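Local coordinates for protein ectoine dioxygenase (Sphingopyxis alaskensis, PDB 4MHR) that catalyses the iron- and 2-oxoglutarate-dependent hydroxylation of L-ectoine to 5-hydroxyectoine, a compatible solute that protects cells against osmotic stress, at residues S94-Q106 and Y132-F144. Numbering follows the deposited sequence.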
ATOM      1  N   SER A  94      -2.726  -6.289  24.403  1.00 48.71           N
ATOM      2  CA  SER A  94      -4.018  -5.640  24.456  1.00 42.10           C
ATOM      3  C   SER A  94      -4.986  -6.289  23.434  1.00 38.81           C
ATOM      4  O   SER A  94      -4.555  -6.993  22.533  1.00 39.42           O
ATOM      5  CB  SER A  94      -3.761  -4.180  24.192  1.00 45.60           C
ATOM      6  OG  SER A  94      -4.914  -3.418  24.015  1.00 43.70           O
ATOM      7  N   ASN A  95      -6.287  -6.092  23.623  1.00 40.10           N
ATOM      8  CA  ASN A  95      -7.297  -6.496  22.644  1.00 40.11           C
ATOM      9  C   ASN A  95      -7.726  -5.295  21.742  1.00 42.61           C
ATOM     10  O   ASN A  95      -8.625  -5.448  20.903  1.00 44.46           O
ATOM     11  CB  ASN A  95      -8.515  -7.133  23.374  1.00 39.36           C
ATOM     12  CG  ASN A  95      -8.180  -8.502  23.988  1.00 33.27           C
ATOM     13  OD1 ASN A  95      -7.872  -8.616  25.218  1.00 36.46           O
ATOM     14  ND2 ASN A  95      -8.198  -9.513  23.160  1.00 30.75           N
ATOM     15  N   GLU A  96      -7.083  -4.129  21.885  1.00 36.71           N
ATOM     16  CA  GLU A  96      -7.439  -2.952  21.047  1.00 37.17           C
ATOM     17  C   GLU A  96      -6.987  -3.196  19.618  1.00 34.61           C
ATOM     18  O   GLU A  96      -5.805  -3.566  19.379  1.00 35.36           O
ATOM     19  CB  GLU A  96      -6.734  -1.662  21.538  1.00 38.51           C
ATOM     20  N   ILE A  97      -7.913  -3.039  18.676  1.00 33.54           N
ATOM     21  CA  ILE A  97      -7.645  -3.338  17.249  1.00 35.66           C
ATOM     22  C   ILE A  97      -6.705  -2.263  16.645  1.00 34.61           C
ATOM     23  O   ILE A  97      -6.811  -1.074  16.960  1.00 37.56           O
ATOM     24  CB  ILE A  97      -8.940  -3.507  16.451  1.00 39.43           C
ATOM     25  CG1 ILE A  97      -9.660  -4.766  16.920  1.00 46.34           C
ATOM     26  CG2 ILE A  97      -8.700  -3.726  14.960  1.00 39.93           C
ATOM     27  CD1 ILE A  97     -11.035  -4.955  16.336  1.00 53.98           C
ATOM     28  N   ARG A  98      -5.691  -2.718  15.924  1.00 33.96           N
ATOM     29  CA  ARG A  98      -4.832  -1.827  15.140  1.00 36.67           C
ATOM     30  C   ARG A  98      -5.007  -2.011  13.611  1.00 38.86           C
ATOM     31  O   ARG A  98      -5.078  -1.002  12.889  1.00 39.69           O
ATOM     32  CB  ARG A  98      -3.399  -1.956  15.529  1.00 38.28           C
ATOM     33  CG  ARG A  98      -3.101  -1.425  16.956  1.00 40.97           C
ATOM     34  CD  ARG A  98      -3.152   0.118  17.115  1.00 46.92           C
ATOM     35  NE  ARG A  98      -3.213   0.510  18.542  1.00 45.22           N
ATOM     36  CZ  ARG A  98      -4.359   0.729  19.197  1.00 42.73           C
ATOM     37  NH1 ARG A  98      -5.511   0.582  18.580  1.00 43.44           N
ATOM     38  NH2 ARG A  98      -4.357   1.065  20.478  1.00 47.28           N
ATOM     39  N   SER A  99      -5.083  -3.264  13.146  1.00 33.61           N
ATOM     40  CA  SER A  99      -5.399  -3.626  11.731  1.00 35.79           C
ATOM     41  C   SER A  99      -6.368  -4.824  11.578  1.00 38.35           C
ATOM     42  O   SER A  99      -6.303  -5.808  12.336  1.00 36.65           O
ATOM     43  CB  SER A  99      -4.157  -4.032  10.950  1.00 34.93           C
ATOM     44  OG  SER A  99      -3.142  -3.090  11.064  1.00 41.36           O
ATOM     45  N   ILE A 100      -7.222  -4.706  10.572  1.00 29.95           N
ATOM     46  CA  ILE A 100      -8.040  -5.784  10.028  1.00 33.14           C
ATOM     47  C   ILE A 100      -7.628  -6.094   8.550  1.00 33.75           C
ATOM     48  O   ILE A 100      -7.763  -5.224   7.670  1.00 32.52           O
ATOM     49  CB  ILE A 100      -9.505  -5.411  10.058  1.00 28.67           C
ATOM     50  CG1 ILE A 100      -9.991  -4.976  11.453  1.00 33.65           C
ATOM     51  CG2 ILE A 100     -10.385  -6.583   9.591  1.00 32.16           C
ATOM     52  CD1 ILE A 100     -11.363  -4.305  11.436  1.00 31.56           C
ATOM     53  N   PHE A 101      -7.051  -7.267   8.331  1.00 32.85           N
ATOM     54  CA  PHE A 101      -6.630  -7.752   6.987  1.00 33.11           C
ATOM     55  C   PHE A 101      -7.816  -8.333   6.251  1.00 33.15           C
ATOM     56  O   PHE A 101      -8.835  -8.649   6.874  1.00 30.86           O
ATOM     57  CB  PHE A 101      -5.533  -8.811   7.117  1.00 33.56           C
ATOM     58  CG  PHE A 101      -4.175  -8.246   7.433  1.00 37.30           C
ATOM     59  CD1 PHE A 101      -3.319  -7.853   6.416  1.00 35.81           C
ATOM     60  CD2 PHE A 101      -3.753  -8.074   8.753  1.00 40.53           C
ATOM     61  CE1 PHE A 101      -2.072  -7.347   6.691  1.00 42.68           C
ATOM     62  CE2 PHE A 101      -2.503  -7.536   9.034  1.00 43.00           C
ATOM     63  CZ  PHE A 101      -1.653  -7.179   8.001  1.00 44.34           C
ATOM     64  N   GLU A 102      -7.728  -8.409   4.936  1.00 31.95           N
ATOM     65  CA  GLU A 102      -8.786  -8.994   4.103  1.00 32.33           C
ATOM     66  C   GLU A 102     -10.077  -8.225   4.157  1.00 35.33           C
ATOM     67  O   GLU A 102     -11.198  -8.782   3.980  1.00 37.66           O
ATOM     68  CB  GLU A 102      -9.011 -10.476   4.473  1.00 30.71           C
ATOM     69  CG  GLU A 102      -7.871 -11.381   4.090  1.00 37.70           C
ATOM     70  CD  GLU A 102      -7.887 -11.572   2.564  1.00 48.94           C
ATOM     71  OE1 GLU A 102      -8.874 -12.152   2.060  1.00 53.41           O
ATOM     72  OE2 GLU A 102      -6.972 -11.075   1.858  1.00 51.40           O
ATOM     73  N   ILE A 103      -9.990  -6.923   4.359  1.00 31.21           N
ATOM     74  CA  ILE A 103     -11.227  -6.156   4.375  1.00 36.40           C
ATOM     75  C   ILE A 103     -12.007  -6.173   3.080  1.00 35.84           C
ATOM     76  O   ILE A 103     -13.229  -5.986   3.078  1.00 36.32           O
ATOM     77  CB  ILE A 103     -11.082  -4.679   4.745  1.00 39.02           C
ATOM     78  CG1 ILE A 103      -9.998  -3.986   3.911  1.00 34.71           C
ATOM     79  CG2 ILE A 103     -10.827  -4.528   6.208  1.00 39.20           C
ATOM     80  CD1 ILE A 103     -10.007  -2.484   4.137  1.00 39.55           C
ATOM     81  N   HIS A 104     -11.305  -6.345   1.982  1.00 32.77           N
ATOM     82  CA  HIS A 104     -11.959  -6.380   0.710  1.00 35.66           C
ATOM     83  C   HIS A 104     -12.798  -7.666   0.592  1.00 41.42           C
ATOM     84  O   HIS A 104     -13.710  -7.700  -0.200  1.00 43.78           O
ATOM     85  CB  HIS A 104     -10.923  -6.297  -0.428  1.00 29.77           C
ATOM     86  CG  HIS A 104     -10.124  -7.551  -0.590  1.00 30.25           C
ATOM     87  ND1 HIS A 104      -9.188  -7.970   0.324  1.00 33.96           N
ATOM     88  CD2 HIS A 104     -10.166  -8.515  -1.540  1.00 31.85           C
ATOM     89  CE1 HIS A 104      -8.655  -9.109  -0.072  1.00 31.24           C
ATOM     90  NE2 HIS A 104      -9.225  -9.451  -1.206  1.00 36.29           N
ATOM     91  N   ALA A 105     -12.456  -8.706   1.364  1.00 40.34           N
ATOM     92  CA  ALA A 105     -13.193  -9.975   1.322  1.00 41.77           C
ATOM     93  C   ALA A 105     -14.294 -10.016   2.395  1.00 47.53           C
ATOM     94  O   ALA A 105     -15.293 -10.623   2.156  1.00 48.99           O
ATOM     95  CB  ALA A 105     -12.264 -11.160   1.469  1.00 38.48           C
ATOM     96  N   GLN A 106     -14.155  -9.285   3.506  1.00 40.53           N
ATOM     97  CA  GLN A 106     -15.070  -9.384   4.638  1.00 37.00           C
ATOM     98  C   GLN A 106     -16.097  -8.289   4.708  1.00 37.99           C
ATOM     99  O   GLN A 106     -17.044  -8.408   5.448  1.00 43.95           O
ATOM    100  CB  GLN A 106     -14.255  -9.338   5.915  1.00 37.13           C
ATOM    101  CG  GLN A 106     -13.220 -10.447   6.026  1.00 32.10           C
ATOM    102  CD  GLN A 106     -12.544 -10.474   7.374  1.00 41.11           C
ATOM    103  OE1 GLN A 106     -11.512  -9.794   7.637  1.00 40.07           O
ATOM    104  NE2 GLN A 106     -13.089 -11.267   8.255  1.00 39.47           N
ATOM    105  N   TYR A 132      -5.757  -7.880  -9.376  1.00 25.26           N
ATOM    106  CA  TYR A 132      -6.520  -8.478  -8.299  1.00 26.02           C
ATOM    107  C   TYR A 132      -5.929  -7.938  -6.998  1.00 27.18           C
ATOM    108  O   TYR A 132      -4.866  -7.250  -6.999  1.00 25.10           O
ATOM    109  CB  TYR A 132      -6.455 -10.019  -8.403  1.00 24.97           C
ATOM    110  CG  TYR A 132      -5.106 -10.564  -8.006  1.00 24.98           C
ATOM    111  CD1 TYR A 132      -4.030 -10.545  -8.889  1.00 25.40           C
ATOM    112  CD2 TYR A 132      -4.890 -11.042  -6.760  1.00 24.58           C
ATOM    113  CE1 TYR A 132      -2.820 -11.010  -8.513  1.00 26.49           C
ATOM    114  CE2 TYR A 132      -3.627 -11.516  -6.365  1.00 25.35           C
ATOM    115  CZ  TYR A 132      -2.622 -11.498  -7.255  1.00 28.25           C
ATOM    116  OH  TYR A 132      -1.354 -11.926  -6.936  1.00 27.72           O
ATOM    117  N   ILE A 133      -6.657  -8.165  -5.907  1.00 27.90           N
ATOM    118  CA  ILE A 133      -6.266  -7.704  -4.569  1.00 29.56           C
ATOM    119  C   ILE A 133      -5.298  -8.666  -3.944  1.00 29.99           C
ATOM    120  O   ILE A 133      -5.679  -9.758  -3.626  1.00 28.19           O
ATOM    121  CB  ILE A 133      -7.467  -7.450  -3.634  1.00 30.65           C
ATOM    122  CG1 ILE A 133      -8.416  -6.430  -4.281  1.00 32.00           C
ATOM    123  CG2 ILE A 133      -6.976  -6.936  -2.274  1.00 30.79           C
ATOM    124  CD1 ILE A 133      -7.768  -5.092  -4.601  1.00 36.64           C
ATOM    125  N   HIS A 134      -4.021  -8.279  -3.834  1.00 28.02           N
ATOM    126  CA  HIS A 134      -3.001  -9.137  -3.199  1.00 29.17           C
ATOM    127  C   HIS A 134      -3.207  -9.146  -1.659  1.00 26.98           C
ATOM    128  O   HIS A 134      -2.968 -10.120  -0.989  1.00 26.43           O
ATOM    129  CB  HIS A 134      -1.594  -8.633  -3.578  1.00 29.45           C
ATOM    130  CG  HIS A 134      -0.481  -9.122  -2.697  1.00 30.49           C
ATOM    131  ND1 HIS A 134       0.092 -10.375  -2.819  1.00 32.85           N
ATOM    132  CD2 HIS A 134       0.228  -8.478  -1.736  1.00 34.23           C
ATOM    133  CE1 HIS A 134       1.098 -10.486  -1.966  1.00 32.55           C
ATOM    134  NE2 HIS A 134       1.199  -9.351  -1.293  1.00 37.01           N
ATOM    135  N   GLN A 135      -3.615  -8.021  -1.111  1.00 25.96           N
ATOM    136  CA  GLN A 135      -3.743  -7.857   0.332  1.00 26.82           C
ATOM    137  C   GLN A 135      -4.546  -6.625   0.511  1.00 25.40           C
ATOM    138  O   GLN A 135      -4.412  -5.690  -0.282  1.00 25.76           O
ATOM    139  CB  GLN A 135      -2.370  -7.611   0.943  1.00 33.44           C
ATOM    140  CG  GLN A 135      -2.401  -7.342   2.442  1.00 38.00           C
ATOM    141  CD  GLN A 135      -1.042  -6.903   2.934  1.00 40.82           C
ATOM    142  OE1 GLN A 135      -0.770  -5.690   3.117  1.00 40.45           O
ATOM    143  NE2 GLN A 135      -0.156  -7.865   3.086  1.00 39.94           N
ATOM    144  N   SER A 136      -5.315  -6.551   1.586  1.00 26.87           N
ATOM    145  CA  SER A 136      -5.994  -5.328   2.016  1.00 26.36           C
ATOM    146  C   SER A 136      -5.954  -5.193   3.531  1.00 30.75           C
ATOM    147  O   SER A 136      -5.785  -6.204   4.256  1.00 25.48           O
ATOM    148  CB  SER A 136      -7.422  -5.286   1.534  1.00 28.85           C
ATOM    149  OG  SER A 136      -8.263  -6.250   2.144  1.00 28.65           O
ATOM    150  N   ARG A 137      -6.069  -3.964   4.039  1.00 27.29           N
ATOM    151  CA  ARG A 137      -6.057  -3.796   5.520  1.00 33.18           C
ATOM    152  C   ARG A 137      -6.773  -2.544   5.832  1.00 30.83           C
ATOM    153  O   ARG A 137      -6.556  -1.544   5.132  1.00 32.36           O
ATOM    154  CB  ARG A 137      -4.698  -3.532   6.155  1.00 30.35           C
ATOM    155  CG  ARG A 137      -3.511  -4.299   5.772  1.00 44.47           C
ATOM    156  CD  ARG A 137      -2.241  -3.504   6.103  1.00 46.14           C
ATOM    157  NE  ARG A 137      -2.037  -3.375   7.530  1.00 55.12           N
ATOM    158  CZ  ARG A 137      -0.903  -3.659   8.181  1.00 61.10           C
ATOM    159  NH1 ARG A 137       0.182  -4.099   7.542  1.00 57.67           N
ATOM    160  NH2 ARG A 137      -0.860  -3.495   9.500  1.00 54.24           N
ATOM    161  N   LEU A 138      -7.534  -2.574   6.919  1.00 33.05           N
ATOM    162  CA  LEU A 138      -8.078  -1.382   7.554  1.00 31.27           C
ATOM    163  C   LEU A 138      -7.200  -1.140   8.769  1.00 33.99           C
ATOM    164  O   LEU A 138      -6.997  -2.029   9.650  1.00 36.34           O
ATOM    165  CB  LEU A 138      -9.542  -1.503   7.884  1.00 33.78           C
ATOM    166  CG  LEU A 138     -10.108  -0.376   8.784  1.00 37.27           C
ATOM    167  CD1 LEU A 138      -9.962   1.014   8.240  1.00 37.97           C
ATOM    168  CD2 LEU A 138     -11.548  -0.646   9.161  1.00 37.84           C
ATOM    169  N   ASN A 139      -6.590   0.037   8.768  1.00 30.75           N
ATOM    170  CA  ASN A 139      -5.658   0.444   9.826  1.00 34.28           C
ATOM    171  C   ASN A 139      -6.192   1.576  10.680  1.00 37.86           C
ATOM    172  O   ASN A 139      -6.785   2.528  10.150  1.00 36.43           O
ATOM    173  CB  ASN A 139      -4.370   0.928   9.223  1.00 33.91           C
ATOM    174  CG  ASN A 139      -3.698  -0.122   8.393  1.00 41.48           C
ATOM    175  OD1 ASN A 139      -3.364   0.077   7.200  1.00 42.88           O
ATOM    176  ND2 ASN A 139      -3.487  -1.264   9.009  1.00 42.32           N
ATOM    177  N   TYR A 140      -5.910   1.485  11.980  1.00 36.74           N
ATOM    178  CA  TYR A 140      -6.242   2.516  12.976  1.00 36.96           C
ATOM    179  C   TYR A 140      -5.079   2.703  13.908  1.00 43.49           C
ATOM    180  O   TYR A 140      -4.584   1.746  14.531  1.00 41.52           O
ATOM    181  CB  TYR A 140      -7.400   2.093  13.784  1.00 40.84           C
ATOM    182  CG  TYR A 140      -7.749   3.081  14.860  1.00 43.63           C
ATOM    183  CD1 TYR A 140      -7.294   2.915  16.196  1.00 43.96           C
ATOM    184  CD2 TYR A 140      -8.512   4.174  14.555  1.00 39.11           C
ATOM    185  CE1 TYR A 140      -7.633   3.832  17.162  1.00 45.98           C
ATOM    186  CE2 TYR A 140      -8.839   5.099  15.510  1.00 41.63           C
ATOM    187  CZ  TYR A 140      -8.426   4.920  16.788  1.00 41.65           C
ATOM    188  OH  TYR A 140      -8.806   5.850  17.682  1.00 52.23           O
ATOM    189  N   LYS A 141      -4.593   3.923  13.976  1.00 38.91           N
ATOM    190  CA  LYS A 141      -3.396   4.252  14.781  1.00 39.82           C
ATOM    191  C   LYS A 141      -3.924   5.325  15.740  1.00 38.75           C
ATOM    192  O   LYS A 141      -4.261   6.448  15.290  1.00 34.16           O
ATOM    193  CB  LYS A 141      -2.290   4.812  13.891  1.00 42.14           C
ATOM    194  CG  LYS A 141      -1.186   5.622  14.585  1.00 49.90           C
ATOM    195  CD  LYS A 141      -0.439   6.543  13.617  1.00 57.48           C
ATOM    196  CE  LYS A 141       1.045   6.615  13.927  1.00 54.86           C
ATOM    197  NZ  LYS A 141       1.829   6.846  12.674  1.00 53.98           N
ATOM    198  N   PRO A 142      -4.088   4.967  17.017  1.00 35.07           N
ATOM    199  CA  PRO A 142      -4.678   5.945  17.932  1.00 38.73           C
ATOM    200  C   PRO A 142      -3.808   7.171  18.173  1.00 29.66           C
ATOM    201  O   PRO A 142      -2.609   7.147  17.985  1.00 33.82           O
ATOM    202  CB  PRO A 142      -4.762   5.173  19.250  1.00 36.79           C
ATOM    203  CG  PRO A 142      -3.578   4.243  19.174  1.00 40.25           C
ATOM    204  CD  PRO A 142      -3.606   3.774  17.748  1.00 40.18           C
ATOM    205  N   GLY A 143      -4.453   8.202  18.655  1.00 34.16           N
ATOM    206  CA  GLY A 143      -3.769   9.340  19.226  1.00 39.61           C
ATOM    207  C   GLY A 143      -3.005   8.947  20.463  1.00 37.17           C
ATOM    208  O   GLY A 143      -3.243   7.865  21.024  1.00 33.91           O
ATOM    209  N   PHE A 144      -2.074   9.820  20.857  1.00 34.48           N
ATOM    210  CA  PHE A 144      -1.327   9.782  22.142  1.00 33.01           C
ATOM    211  C   PHE A 144      -0.296   8.703  22.259  1.00 34.57           C
ATOM    212  O   PHE A 144       0.858   8.963  22.684  1.00 36.56           O
ATOM    213  CB  PHE A 144      -2.254   9.681  23.330  1.00 29.84           C
ATOM    214  CG  PHE A 144      -3.246  10.749  23.399  1.00 34.88           C
ATOM    215  CD1 PHE A 144      -2.860  12.044  23.800  1.00 33.77           C
ATOM    216  CD2 PHE A 144      -4.580  10.474  23.180  1.00 34.04           C
ATOM    217  CE1 PHE A 144      -3.814  13.040  23.901  1.00 39.30           C
ATOM    218  CE2 PHE A 144      -5.523  11.485  23.266  1.00 39.12           C
ATOM    219  CZ  PHE A 144      -5.147  12.753  23.655  1.00 38.87           C
TER
HETATM  220  O   HOH W   1      -5.380  -9.153   2.856  1.00 27.49           O
HETATM  221  O   HOH W   2      -8.204 -10.617  -4.119  1.00 46.05           O
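Phe101 sets its CZ over the centre of one face of the Arg137 guanidinium, 3.6 Å from CZ of Arg137, while Ser99 OG lies at the edge of that group and accepts from NH2 at 2.8 Å. Phe101, Ser99 and Arg98 belong to strand 97-101, Gln135 and Arg137 to its antiparallel neighbour 135-141, in the main sheet of the cupin fold. With the planes 42° apart the ring does not stack flat; its CZ corner meets the guanidinium, while CE1 lies 3.5 Å from CG of Arg137. At the edge of the Phe101 ring, in its plane, sits CD of Gln135, an ectoine-binding residue whose NE2 bonds to Leu292 O. The Arg98 guanidinium carries CD of Pro142, just beyond the strand, over the centre of one face, Glu96 O off-centre over the opposite one, and forms a salt bridge to Glu91. Ile100 and Leu138 form the hydrogen-bonded pair, each N reaching the other's O at 2.8 Å; their side chains turn to the face covered by helix 63-78, whereas Ser99, Phe101, Arg137 and Asn139 share the other. A bend at chi3 (68°) swings the Arg137 guanidinium against Phe101 and Ser99; with an alanine here, Ser99 OG would probably lose its NH2 donor and the phenyl ring its flat neighbour. Past the strand, His104 rests one face on Ile133 CG2, and its ND1 shares a 2.7 Å hydrogen bond with Ser136 OG at the ring edge.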